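Local coordinates for protein glycoside Hydrolase (Bacteroides uniformis, PDB 5T99) that probably cleaves galactosidic linkages of agarose-derived sugars as a family 2 glycoside hydrolase, and binds the galactose-like iminosugar d-galacto-isofagomine in its pocket, at residues Asn750-His761 / Lys798-Lys809; Pro682-Val690 / Ala701-Gly709. All coordinates share one frame; numbering follows the deposited sequence.

Interaction 1 (Asn750-His761 / Lys798-Lys809)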
loop_
_atom_site.group_PDB
_atom_site.type_symbol
_atom_site.label_atom_id
_atom_site.label_comp_id
_atom_site.label_asym_id
_atom_site.label_seq_id
_atom_site.Cartn_x
_atom_site.Cartn_y
_atom_site.Cartn_z
ATOM N N ASN A 750 -2.880 27.796 -12.112
ATOM C CA ASN A 750 -1.740 28.680 -12.008
ATOM C C ASN A 750 -0.470 27.895 -11.697
ATOM O O ASN A 750 -0.460 27.040 -10.808
ATOM C CB ASN A 750 -1.953 29.702 -10.891
ATOM C CG ASN A 750 -3.155 30.591 -11.130
ATOM O OD1 ASN A 750 -4.298 30.148 -11.036
ATOM N ND2 ASN A 750 -2.900 31.859 -11.424
ATOM N N LEU A 751 0.594 28.207 -12.430
ATOM C CA LEU A 751 1.923 27.701 -12.137
ATOM C C LEU A 751 2.450 28.290 -10.832
ATOM O O LEU A 751 2.592 29.510 -10.709
ATOM C CB LEU A 751 2.889 28.062 -13.264
ATOM C CG LEU A 751 4.330 27.565 -13.115
ATOM C CD1 LEU A 751 4.375 26.044 -13.056
ATOM C CD2 LEU A 751 5.164 28.090 -14.269
ATOM N N VAL A 752 2.760 27.416 -9.876
ATOM C CA VAL A 752 3.322 27.824 -8.594
ATOM C C VAL A 752 4.778 27.368 -8.515
ATOM O O VAL A 752 5.105 26.268 -8.931
ATOM C CB VAL A 752 2.491 27.247 -7.434
ATOM C CG1 VAL A 752 3.029 27.710 -6.082
ATOM C CG2 VAL A 752 1.022 27.634 -7.606
ATOM N N GLU A 753 5.646 28.232 -8.003
ATOM C CA GLU A 753 7.072 27.929 -7.852
ATOM C C GLU A 753 7.392 27.834 -6.372
ATOM O O GLU A 753 6.775 28.517 -5.557
ATOM C CB GLU A 753 7.944 28.995 -8.527
ATOM C CG GLU A 753 7.510 29.306 -9.964
ATOM C CD GLU A 753 8.643 29.528 -10.951
ATOM O OE1 GLU A 753 8.345 29.965 -12.085
ATOM O OE2 GLU A 753 9.813 29.257 -10.627
ATOM N N PHE A 754 8.344 26.978 -6.025
ATOM C CA PHE A 754 8.592 26.666 -4.628
ATOM C C PHE A 754 10.059 26.800 -4.286
ATOM O O PHE A 754 10.947 26.432 -5.060
ATOM C CB PHE A 754 8.104 25.257 -4.294
ATOM C CG PHE A 754 6.647 25.024 -4.601
ATOM C CD1 PHE A 754 5.661 25.454 -3.723
ATOM C CD2 PHE A 754 6.264 24.365 -5.764
ATOM C CE1 PHE A 754 4.325 25.229 -3.988
ATOM C CE2 PHE A 754 4.926 24.144 -6.040
ATOM C CZ PHE A 754 3.958 24.581 -5.152
ATOM N N SER A 755 10.296 27.329 -3.102
ATOM C CA SER A 755 11.631 27.511 -2.584
ATOM C C SER A 755 11.590 26.979 -1.148
ATOM O O SER A 755 10.641 27.258 -0.401
ATOM C CB SER A 755 12.011 29.002 -2.678
ATOM O OG SER A 755 13.097 29.346 -1.838
ATOM N N VAL A 756 12.600 26.190 -0.791
ATOM C CA VAL A 756 12.693 25.564 0.524
ATOM C C VAL A 756 14.083 25.828 1.097
ATOM O O VAL A 756 15.082 25.473 0.476
ATOM C CB VAL A 756 12.427 24.046 0.418
ATOM C CG1 VAL A 756 12.517 23.373 1.786
ATOM C CG2 VAL A 756 11.066 23.807 -0.229
ATOM N N GLU A 757 14.131 26.451 2.275
ATOM C CA GLU A 757 15.380 26.886 2.909
ATOM C C GLU A 757 15.433 26.372 4.348
ATOM O O GLU A 757 14.391 26.178 4.986
ATOM C CB GLU A 757 15.480 28.427 2.951
ATOM C CG GLU A 757 15.156 29.181 1.657
ATOM C CD GLU A 757 16.384 29.539 0.829
ATOM O OE1 GLU A 757 16.535 30.737 0.486
ATOM O OE2 GLU A 757 17.196 28.634 0.523
ATOM N N GLY A 758 16.649 26.188 4.857
ATOM C CA GLY A 758 16.871 25.845 6.258
ATOM C C GLY A 758 17.048 24.352 6.477
ATOM O O GLY A 758 17.794 23.704 5.747
ATOM N N ALA A 759 16.350 23.819 7.484
ATOM C CA ALA A 759 16.545 22.440 7.962
ATOM C C ALA A 759 15.717 21.440 7.144
ATOM O O ALA A 759 14.699 20.930 7.607
ATOM C CB ALA A 759 16.200 22.344 9.452
ATOM N N GLY A 760 16.166 21.159 5.926
ATOM C CA GLY A 760 15.416 20.301 5.023
ATOM C C GLY A 760 15.490 20.785 3.595
ATOM O O GLY A 760 16.217 21.727 3.294
ATOM N N HIS A 761 14.726 20.138 2.716
ATOM C CA HIS A 761 14.830 20.381 1.290
ATOM C C HIS A 761 13.573 20.026 0.512
ATOM O O HIS A 761 12.712 19.272 0.977
ATOM C CB HIS A 761 16.016 19.599 0.713
ATOM C CG HIS A 761 15.901 18.115 0.880
ATOM N ND1 HIS A 761 16.346 17.451 2.003
ATOM C CD2 HIS A 761 15.378 17.169 0.069
ATOM C CE1 HIS A 761 16.115 16.158 1.866
ATOM N NE2 HIS A 761 15.523 15.965 0.701
ATOM N N LYS A 798 19.523 17.072 11.228
ATOM C CA LYS A 798 19.517 18.531 11.179
ATOM C C LYS A 798 18.179 19.052 11.719
ATOM O O LYS A 798 17.154 18.977 11.041
ATOM C CB LYS A 798 19.789 19.014 9.743
ATOM C CG LYS A 798 20.974 19.966 9.630
ATOM C CD LYS A 798 21.510 20.072 8.206
ATOM C CE LYS A 798 20.605 20.907 7.313
ATOM N NZ LYS A 798 21.289 21.201 6.025
ATOM N N GLN A 799 18.209 19.562 12.951
ATOM C CA GLN A 799 17.028 20.123 13.618
ATOM C C GLN A 799 16.892 21.603 13.303
ATOM O O GLN A 799 17.850 22.229 12.857
ATOM C CB GLN A 799 17.126 19.944 15.133
ATOM C CG GLN A 799 17.406 18.514 15.582
ATOM C CD GLN A 799 17.233 18.331 17.078
ATOM O OE1 GLN A 799 16.113 18.143 17.573
ATOM N NE2 GLN A 799 18.343 18.386 17.810
ATOM N N GLY A 800 15.692 22.143 13.527
ATOM C CA GLY A 800 15.415 23.568 13.352
ATOM C C GLY A 800 14.273 23.839 12.387
ATOM O O GLY A 800 13.452 22.956 12.116
ATOM N N LYS A 801 14.231 25.067 11.867
ATOM C CA LYS A 801 13.170 25.500 10.964
ATOM C C LYS A 801 13.477 25.132 9.515
ATOM O O LYS A 801 14.621 25.225 9.057
ATOM C CB LYS A 801 12.970 27.015 11.031
ATOM C CG LYS A 801 12.714 27.604 12.408
ATOM C CD LYS A 801 12.434 29.101 12.278
ATOM C CE LYS A 801 12.784 29.871 13.542
ATOM N NZ LYS A 801 11.994 29.398 14.717
ATOM N N MET A 802 12.443 24.716 8.799
ATOM C CA MET A 802 12.500 24.579 7.356
ATOM C C MET A 802 11.499 25.594 6.838
ATOM O O MET A 802 10.315 25.518 7.175
ATOM C CB MET A 802 12.116 23.164 6.950
ATOM C CG MET A 802 12.018 22.960 5.450
ATOM S SD MET A 802 11.673 21.294 4.853
ATOM C CE MET A 802 11.292 20.358 6.336
ATOM N N ASN A 803 11.976 26.541 6.029
ATOM C CA ASN A 803 11.163 27.680 5.573
ATOM C C ASN A 803 10.776 27.536 4.121
ATOM O O ASN A 803 11.640 27.460 3.255
ATOM C CB ASN A 803 11.925 28.988 5.772
ATOM C CG ASN A 803 12.363 29.179 7.208
ATOM O OD1 ASN A 803 13.554 29.330 7.486
ATOM N ND2 ASN A 803 11.406 29.135 8.136
ATOM N N ILE A 804 9.470 27.507 3.871
ATOM C CA ILE A 804 8.926 27.313 2.536
ATOM C C ILE A 804 8.407 28.648 2.009
ATOM O O ILE A 804 7.801 29.417 2.751
ATOM C CB ILE A 804 7.748 26.308 2.534
ATOM C CG1 ILE A 804 8.047 25.075 3.407
ATOM C CG2 ILE A 804 7.376 25.911 1.112
ATOM C CD1 ILE A 804 9.369 24.383 3.146
ATOM N N THR A 805 8.630 28.891 0.721
ATOM C CA THR A 805 8.078 30.051 0.024
ATOM C C THR A 805 7.442 29.575 -1.280
ATOM O O THR A 805 8.082 28.879 -2.061
ATOM C CB THR A 805 9.179 31.097 -0.247
ATOM O OG1 THR A 805 9.675 31.587 1.005
ATOM C CG2 THR A 805 8.653 32.271 -1.073
ATOM N N ALA A 806 6.177 29.940 -1.487
ATOM C CA ALA A 806 5.437 29.595 -2.702
ATOM C C ALA A 806 5.002 30.872 -3.406
ATOM O O ALA A 806 4.310 31.706 -2.814
ATOM C CB ALA A 806 4.227 28.733 -2.375
ATOM N N THR A 807 5.419 31.006 -4.665
ATOM C CA THR A 807 5.171 32.183 -5.489
ATOM C C THR A 807 4.483 31.757 -6.769
ATOM O O THR A 807 4.565 30.597 -7.173
ATOM C CB THR A 807 6.484 32.895 -5.869
ATOM O OG1 THR A 807 7.286 32.039 -6.686
ATOM C CG2 THR A 807 7.278 33.266 -4.630
ATOM N N SER A 808 3.817 32.713 -7.404
ATOM C CA SER A 808 3.094 32.489 -8.654
ATOM C C SER A 808 2.835 33.860 -9.289
ATOM O O SER A 808 2.452 34.798 -8.592
ATOM C CB SER A 808 1.778 31.748 -8.377
ATOM O OG SER A 808 1.103 31.384 -9.573
ATOM N N LYS A 809 3.062 33.979 -10.593
ATOM C CA LYS A 809 2.925 35.266 -11.284
ATOM C C LYS A 809 1.541 35.900 -11.077
ATOM O O LYS A 809 0.515 35.328 -11.448
ATOM C CB LYS A 809 3.269 35.130 -12.777
ATOM C CG LYS A 809 4.776 35.063 -13.013
ATOM C CD LYS A 809 5.154 34.489 -14.375
ATOM C CE LYS A 809 6.673 34.387 -14.525
ATOM N NZ LYS A 809 7.085 33.409 -15.575
HETATM O O HOH W 1 4.463 31.647 -11.993
#

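Interaction 2 (Pro682-Val690 / Ala701-Gly709)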
loop_
_atom_site.group_PDB
_atom_site.type_symbol
_atom_site.label_atom_id
_atom_site.label_comp_id
_atom_site.label_asym_id
_atom_site.label_seq_id
_atom_site.Cartn_x
_atom_site.Cartn_y
_atom_site.Cartn_z
ATOM N N PRO A 682 -31.151 26.175 -10.932
ATOM C CA PRO A 682 -30.733 27.232 -11.864
ATOM C C PRO A 682 -29.671 28.119 -11.220
ATOM O O PRO A 682 -29.849 28.584 -10.087
ATOM C CB PRO A 682 -32.031 28.003 -12.130
ATOM C CG PRO A 682 -33.118 27.019 -11.850
ATOM C CD PRO A 682 -32.603 26.228 -10.680
ATOM N N PHE A 683 -28.565 28.322 -11.928
ATOM C CA PHE A 683 -27.415 29.006 -11.355
ATOM C C PHE A 683 -27.621 30.514 -11.190
ATOM O O PHE A 683 -27.579 31.266 -12.170
ATOM C CB PHE A 683 -26.155 28.753 -12.184
ATOM C CG PHE A 683 -24.942 29.435 -11.629
ATOM C CD1 PHE A 683 -24.316 28.933 -10.499
ATOM C CD2 PHE A 683 -24.448 30.599 -12.207
ATOM C CE1 PHE A 683 -23.198 29.565 -9.968
ATOM C CE2 PHE A 683 -23.338 31.239 -11.680
ATOM C CZ PHE A 683 -22.712 30.726 -10.556
ATOM N N GLU A 684 -27.863 30.939 -9.950
ATOM C CA GLU A 684 -27.629 32.320 -9.526
ATOM C C GLU A 684 -26.326 32.256 -8.714
ATOM O O GLU A 684 -26.174 31.357 -7.891
ATOM C CB GLU A 684 -28.803 32.838 -8.683
ATOM N N PRO A 685 -25.367 33.174 -8.958
ATOM C CA PRO A 685 -24.110 33.120 -8.197
ATOM C C PRO A 685 -24.267 33.532 -6.739
ATOM O O PRO A 685 -25.322 34.020 -6.345
ATOM C CB PRO A 685 -23.193 34.097 -8.946
ATOM C CG PRO A 685 -24.112 35.044 -9.618
ATOM C CD PRO A 685 -25.350 34.259 -9.958
ATOM N N GLY A 686 -23.211 33.308 -5.954
ATOM C CA GLY A 686 -23.193 33.588 -4.509
ATOM C C GLY A 686 -22.820 32.350 -3.711
ATOM O O GLY A 686 -21.785 31.728 -3.985
ATOM N N GLU A 687 -23.656 31.980 -2.734
ATOM C CA GLU A 687 -23.352 30.850 -1.852
ATOM C C GLU A 687 -24.452 29.786 -1.723
ATOM O O GLU A 687 -25.616 30.087 -1.460
ATOM C CB GLU A 687 -22.865 31.337 -0.480
ATOM C CG GLU A 687 -23.899 31.846 0.517
ATOM C CD GLU A 687 -23.248 32.330 1.819
ATOM O OE1 GLU A 687 -21.991 32.344 1.921
ATOM O OE2 GLU A 687 -23.991 32.698 2.752
ATOM N N LEU A 688 -24.030 28.536 -1.910
ATOM C CA LEU A 688 -24.884 27.368 -1.876
ATOM C C LEU A 688 -24.552 26.555 -0.614
ATOM O O LEU A 688 -23.428 26.054 -0.466
ATOM C CB LEU A 688 -24.626 26.545 -3.144
ATOM C CG LEU A 688 -25.508 25.338 -3.445
ATOM C CD1 LEU A 688 -26.961 25.755 -3.563
ATOM C CD2 LEU A 688 -25.033 24.666 -4.723
ATOM N N THR A 689 -25.517 26.438 0.296
ATOM C CA THR A 689 -25.289 25.801 1.588
ATOM C C THR A 689 -26.160 24.550 1.753
ATOM O O THR A 689 -27.347 24.570 1.452
ATOM C CB THR A 689 -25.551 26.798 2.735
ATOM O OG1 THR A 689 -24.643 27.900 2.622
ATOM C CG2 THR A 689 -25.365 26.141 4.094
ATOM N N VAL A 690 -25.549 23.467 2.236
ATOM C CA VAL A 690 -26.258 22.210 2.493
ATOM C C VAL A 690 -26.258 21.938 3.988
ATOM O O VAL A 690 -25.232 22.088 4.647
ATOM C CB VAL A 690 -25.677 20.998 1.715
ATOM C CG1 VAL A 690 -24.213 20.720 2.048
ATOM C CG2 VAL A 690 -26.524 19.762 1.978
ATOM N N ALA A 701 -24.597 18.207 10.456
ATOM C CA ALA A 701 -23.458 18.720 9.699
ATOM C C ALA A 701 -23.921 19.726 8.658
ATOM O O ALA A 701 -25.091 19.731 8.249
ATOM C CB ALA A 701 -22.728 17.583 9.009
ATOM N N GLU A 702 -22.996 20.568 8.216
ATOM C CA GLU A 702 -23.277 21.487 7.111
ATOM C C GLU A 702 -22.019 21.927 6.354
ATOM O O GLU A 702 -20.925 21.965 6.907
ATOM C CB GLU A 702 -24.151 22.685 7.575
ATOM C CG GLU A 702 -23.477 23.919 8.160
ATOM C CD GLU A 702 -24.470 25.075 8.341
ATOM O OE1 GLU A 702 -25.560 24.864 8.917
ATOM O OE2 GLU A 702 -24.173 26.197 7.889
ATOM N N LYS A 703 -22.193 22.210 5.067
ATOM C CA LYS A 703 -21.122 22.733 4.229
ATOM C C LYS A 703 -21.673 23.851 3.367
ATOM O O LYS A 703 -22.851 23.849 3.002
ATOM C CB LYS A 703 -20.524 21.649 3.326
ATOM C CG LYS A 703 -19.852 20.490 4.044
ATOM C CD LYS A 703 -18.531 20.880 4.691
ATOM C CE LYS A 703 -17.936 19.685 5.423
ATOM N NZ LYS A 703 -16.648 20.024 6.075
ATOM N N THR A 704 -20.799 24.799 3.049
ATOM C CA THR A 704 -21.123 25.939 2.212
ATOM C C THR A 704 -20.063 26.019 1.126
ATOM O O THR A 704 -18.870 25.917 1.425
ATOM C CB THR A 704 -21.132 27.236 3.061
ATOM O OG1 THR A 704 -22.298 27.251 3.888
ATOM C CG2 THR A 704 -21.140 28.493 2.187
ATOM N N ILE A 705 -20.497 26.199 -0.121
ATOM C CA ILE A 705 -19.582 26.558 -1.221
ATOM C C ILE A 705 -19.956 27.921 -1.812
ATOM O O ILE A 705 -21.130 28.297 -1.844
ATOM C CB ILE A 705 -19.516 25.487 -2.346
ATOM C CG1 ILE A 705 -20.899 25.182 -2.932
ATOM C CG2 ILE A 705 -18.862 24.210 -1.827
ATOM C CD1 ILE A 705 -20.850 24.337 -4.183
ATOM N N ARG A 706 -18.944 28.640 -2.288
ATOM C CA ARG A 706 -19.115 29.994 -2.796
ATOM C C ARG A 706 -18.592 30.115 -4.221
ATOM O O ARG A 706 -17.568 29.520 -4.559
ATOM C CB ARG A 706 -18.392 30.986 -1.877
ATOM C CG ARG A 706 -19.045 31.097 -0.512
ATOM C CD ARG A 706 -18.366 32.122 0.372
ATOM N NE ARG A 706 -19.010 32.230 1.681
ATOM C CZ ARG A 706 -18.847 31.380 2.703
ATOM N NH1 ARG A 706 -18.058 30.305 2.605
ATOM N NH2 ARG A 706 -19.494 31.599 3.848
ATOM N N THR A 707 -19.313 30.877 -5.049
ATOM C CA THR A 707 -18.794 31.357 -6.327
ATOM C C THR A 707 -17.534 32.146 -6.014
ATOM O O THR A 707 -17.602 33.123 -5.287
ATOM C CB THR A 707 -19.787 32.310 -7.032
ATOM O OG1 THR A 707 -21.110 31.753 -7.036
ATOM C CG2 THR A 707 -19.347 32.590 -8.462
ATOM N N ALA A 708 -16.385 31.699 -6.513
ATOM C CA ALA A 708 -15.111 32.378 -6.259
ATOM C C ALA A 708 -14.797 33.364 -7.374
ATOM O O ALA A 708 -15.198 33.162 -8.507
ATOM C CB ALA A 708 -13.986 31.366 -6.126
ATOM N N GLY A 709 -14.070 34.426 -7.033
ATOM C CA GLY A 709 -13.598 35.411 -8.014
ATOM C C GLY A 709 -12.280 35.021 -8.657
ATOM O O GLY A 709 -11.892 33.847 -8.643
#

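Interaction 1 (Asn750-His761 / Lys798-Lys809)
Met802 packs against Val756 and the Ala759-Gly760 turn where two antiparallel strands, 751-758 and 800-807, pair in the C-terminal beta sandwich (segment axes at 161°). With CG anti to the backbone N (chi1 174°), the Met802 chain runs across Val756 toward the turn. CB lies 3.5 Å from Ala759 O, and CG is 3.7 Å from Val756 CG1. SD then reaches Gly760 CA at 3.9 Å, and the bend at the last torsion brings CE back to 3.7 Å from Ala759 O. Cut back to alanine, Met802 would lose CG, SD and CE, which is likely to leave a gap between Val756 and Gly760. On the same inner face, Val756 and Ile804 lie side by side, Val756 CG1 to Ile804 CD1 3.6 Å, and Ala806 CB meets Phe754 CD1 at 3.8 Å. Across the sandwich, Phe754 and Ile804 touch Leu790, and Val756 and Met802 touch Val792, both of strand 787-793 in the opposing sheet. Paired backbone bonds at Glu753-Thr807, Ser755-Thr805 and Glu757-Asn803 fix the register, and Ala759 N, at the centre of an inverse gamma turn, adds a last bond, to Lys801 O. At the other end Ser808 OG donates to Leu751 O at 2.6 Å from above the carbonyl plane, 47° out of it, while a water donates to the same oxygen and accepts from Lys809 N at 3.1 Å.

Interaction 2 (Pro682-Val690 / Ala701-Gly709)
Glu687 runs alongside Arg706, its CB 3.8 Å from Arg706 CG, and the two extended chains point the same way from a non-hydrogen-bonded pair of an antiparallel beta hairpin. The glutamate takes the crowded first torsion (chi1 78°), which places CG between the backbone N and the carbonyl carbon; beyond it the extended chain carries OE1 to a salt bridge with Arg706 NE at 3.0 Å. OE1 is the carboxylate oxygen that meets the guanidinium, lying near both NE and NH2 of Arg706, with the carboxylate and guanidinium planes 66° apart. Thr704 CG2 sits 3.5 Å above one face of the guanidinium, offset toward its rim. Next along this face, Thr689 OG1 and Thr704 OG1 share a hydrogen bond of 2.7 Å, in which either may be the donor.

The other face is largely apolar, with Leu688, Ile705 and Val690, and Lys703 at its exposed edge. Leu688 CB meets Ile705 CG1 at 4.0 Å, and this residue pair also forms both backbone bonds of a hydrogen-bonded pair, as do Val690 and Lys703. Past Glu687 the ladder changes character. Thr707 N still donates to Gly686 O at 2.8 Å, but Gly686 N donates to the side-chain oxygen Thr707 OG1, also at 2.8 Å and nearly straight (163°), instead of to a main-chain carbonyl. That hydroxyl in turn bonds to Trp619 O, and the Trp619 ring meets Phe683 edge-to-face.

In the four-stranded sheet, strand 687-693 lies between strand 637-642 and the outermost strand 699-706; Leu688 touches Val629 of strand 626-633 and Ile615 of strand 613-616, and Val690 touches Val631 and Val613 of the same two strands.

How the interactions relate
Interactions 1 and 2 follow one another along the chain, the hairpin of 682-690 and 701-709 closing before 750-761 begins. Their centres are about 33 Å apart and their nearest atoms about 9 Å, so they do not touch. The covalent route leads from Gly709 into strand 713-718, on the sheet that faces interaction 1 across the sandwich. Gly709 N also bonds to Asp739 and Arg706 touches Asn743, which ties the hairpin end to the C-terminal domain. Neither interaction includes a residue of the d-galacto-isofagomine pocket, such as Glu417 or Glu494; their centres lie about 28 and 36 Å from the chain centre, in accessory beta domains.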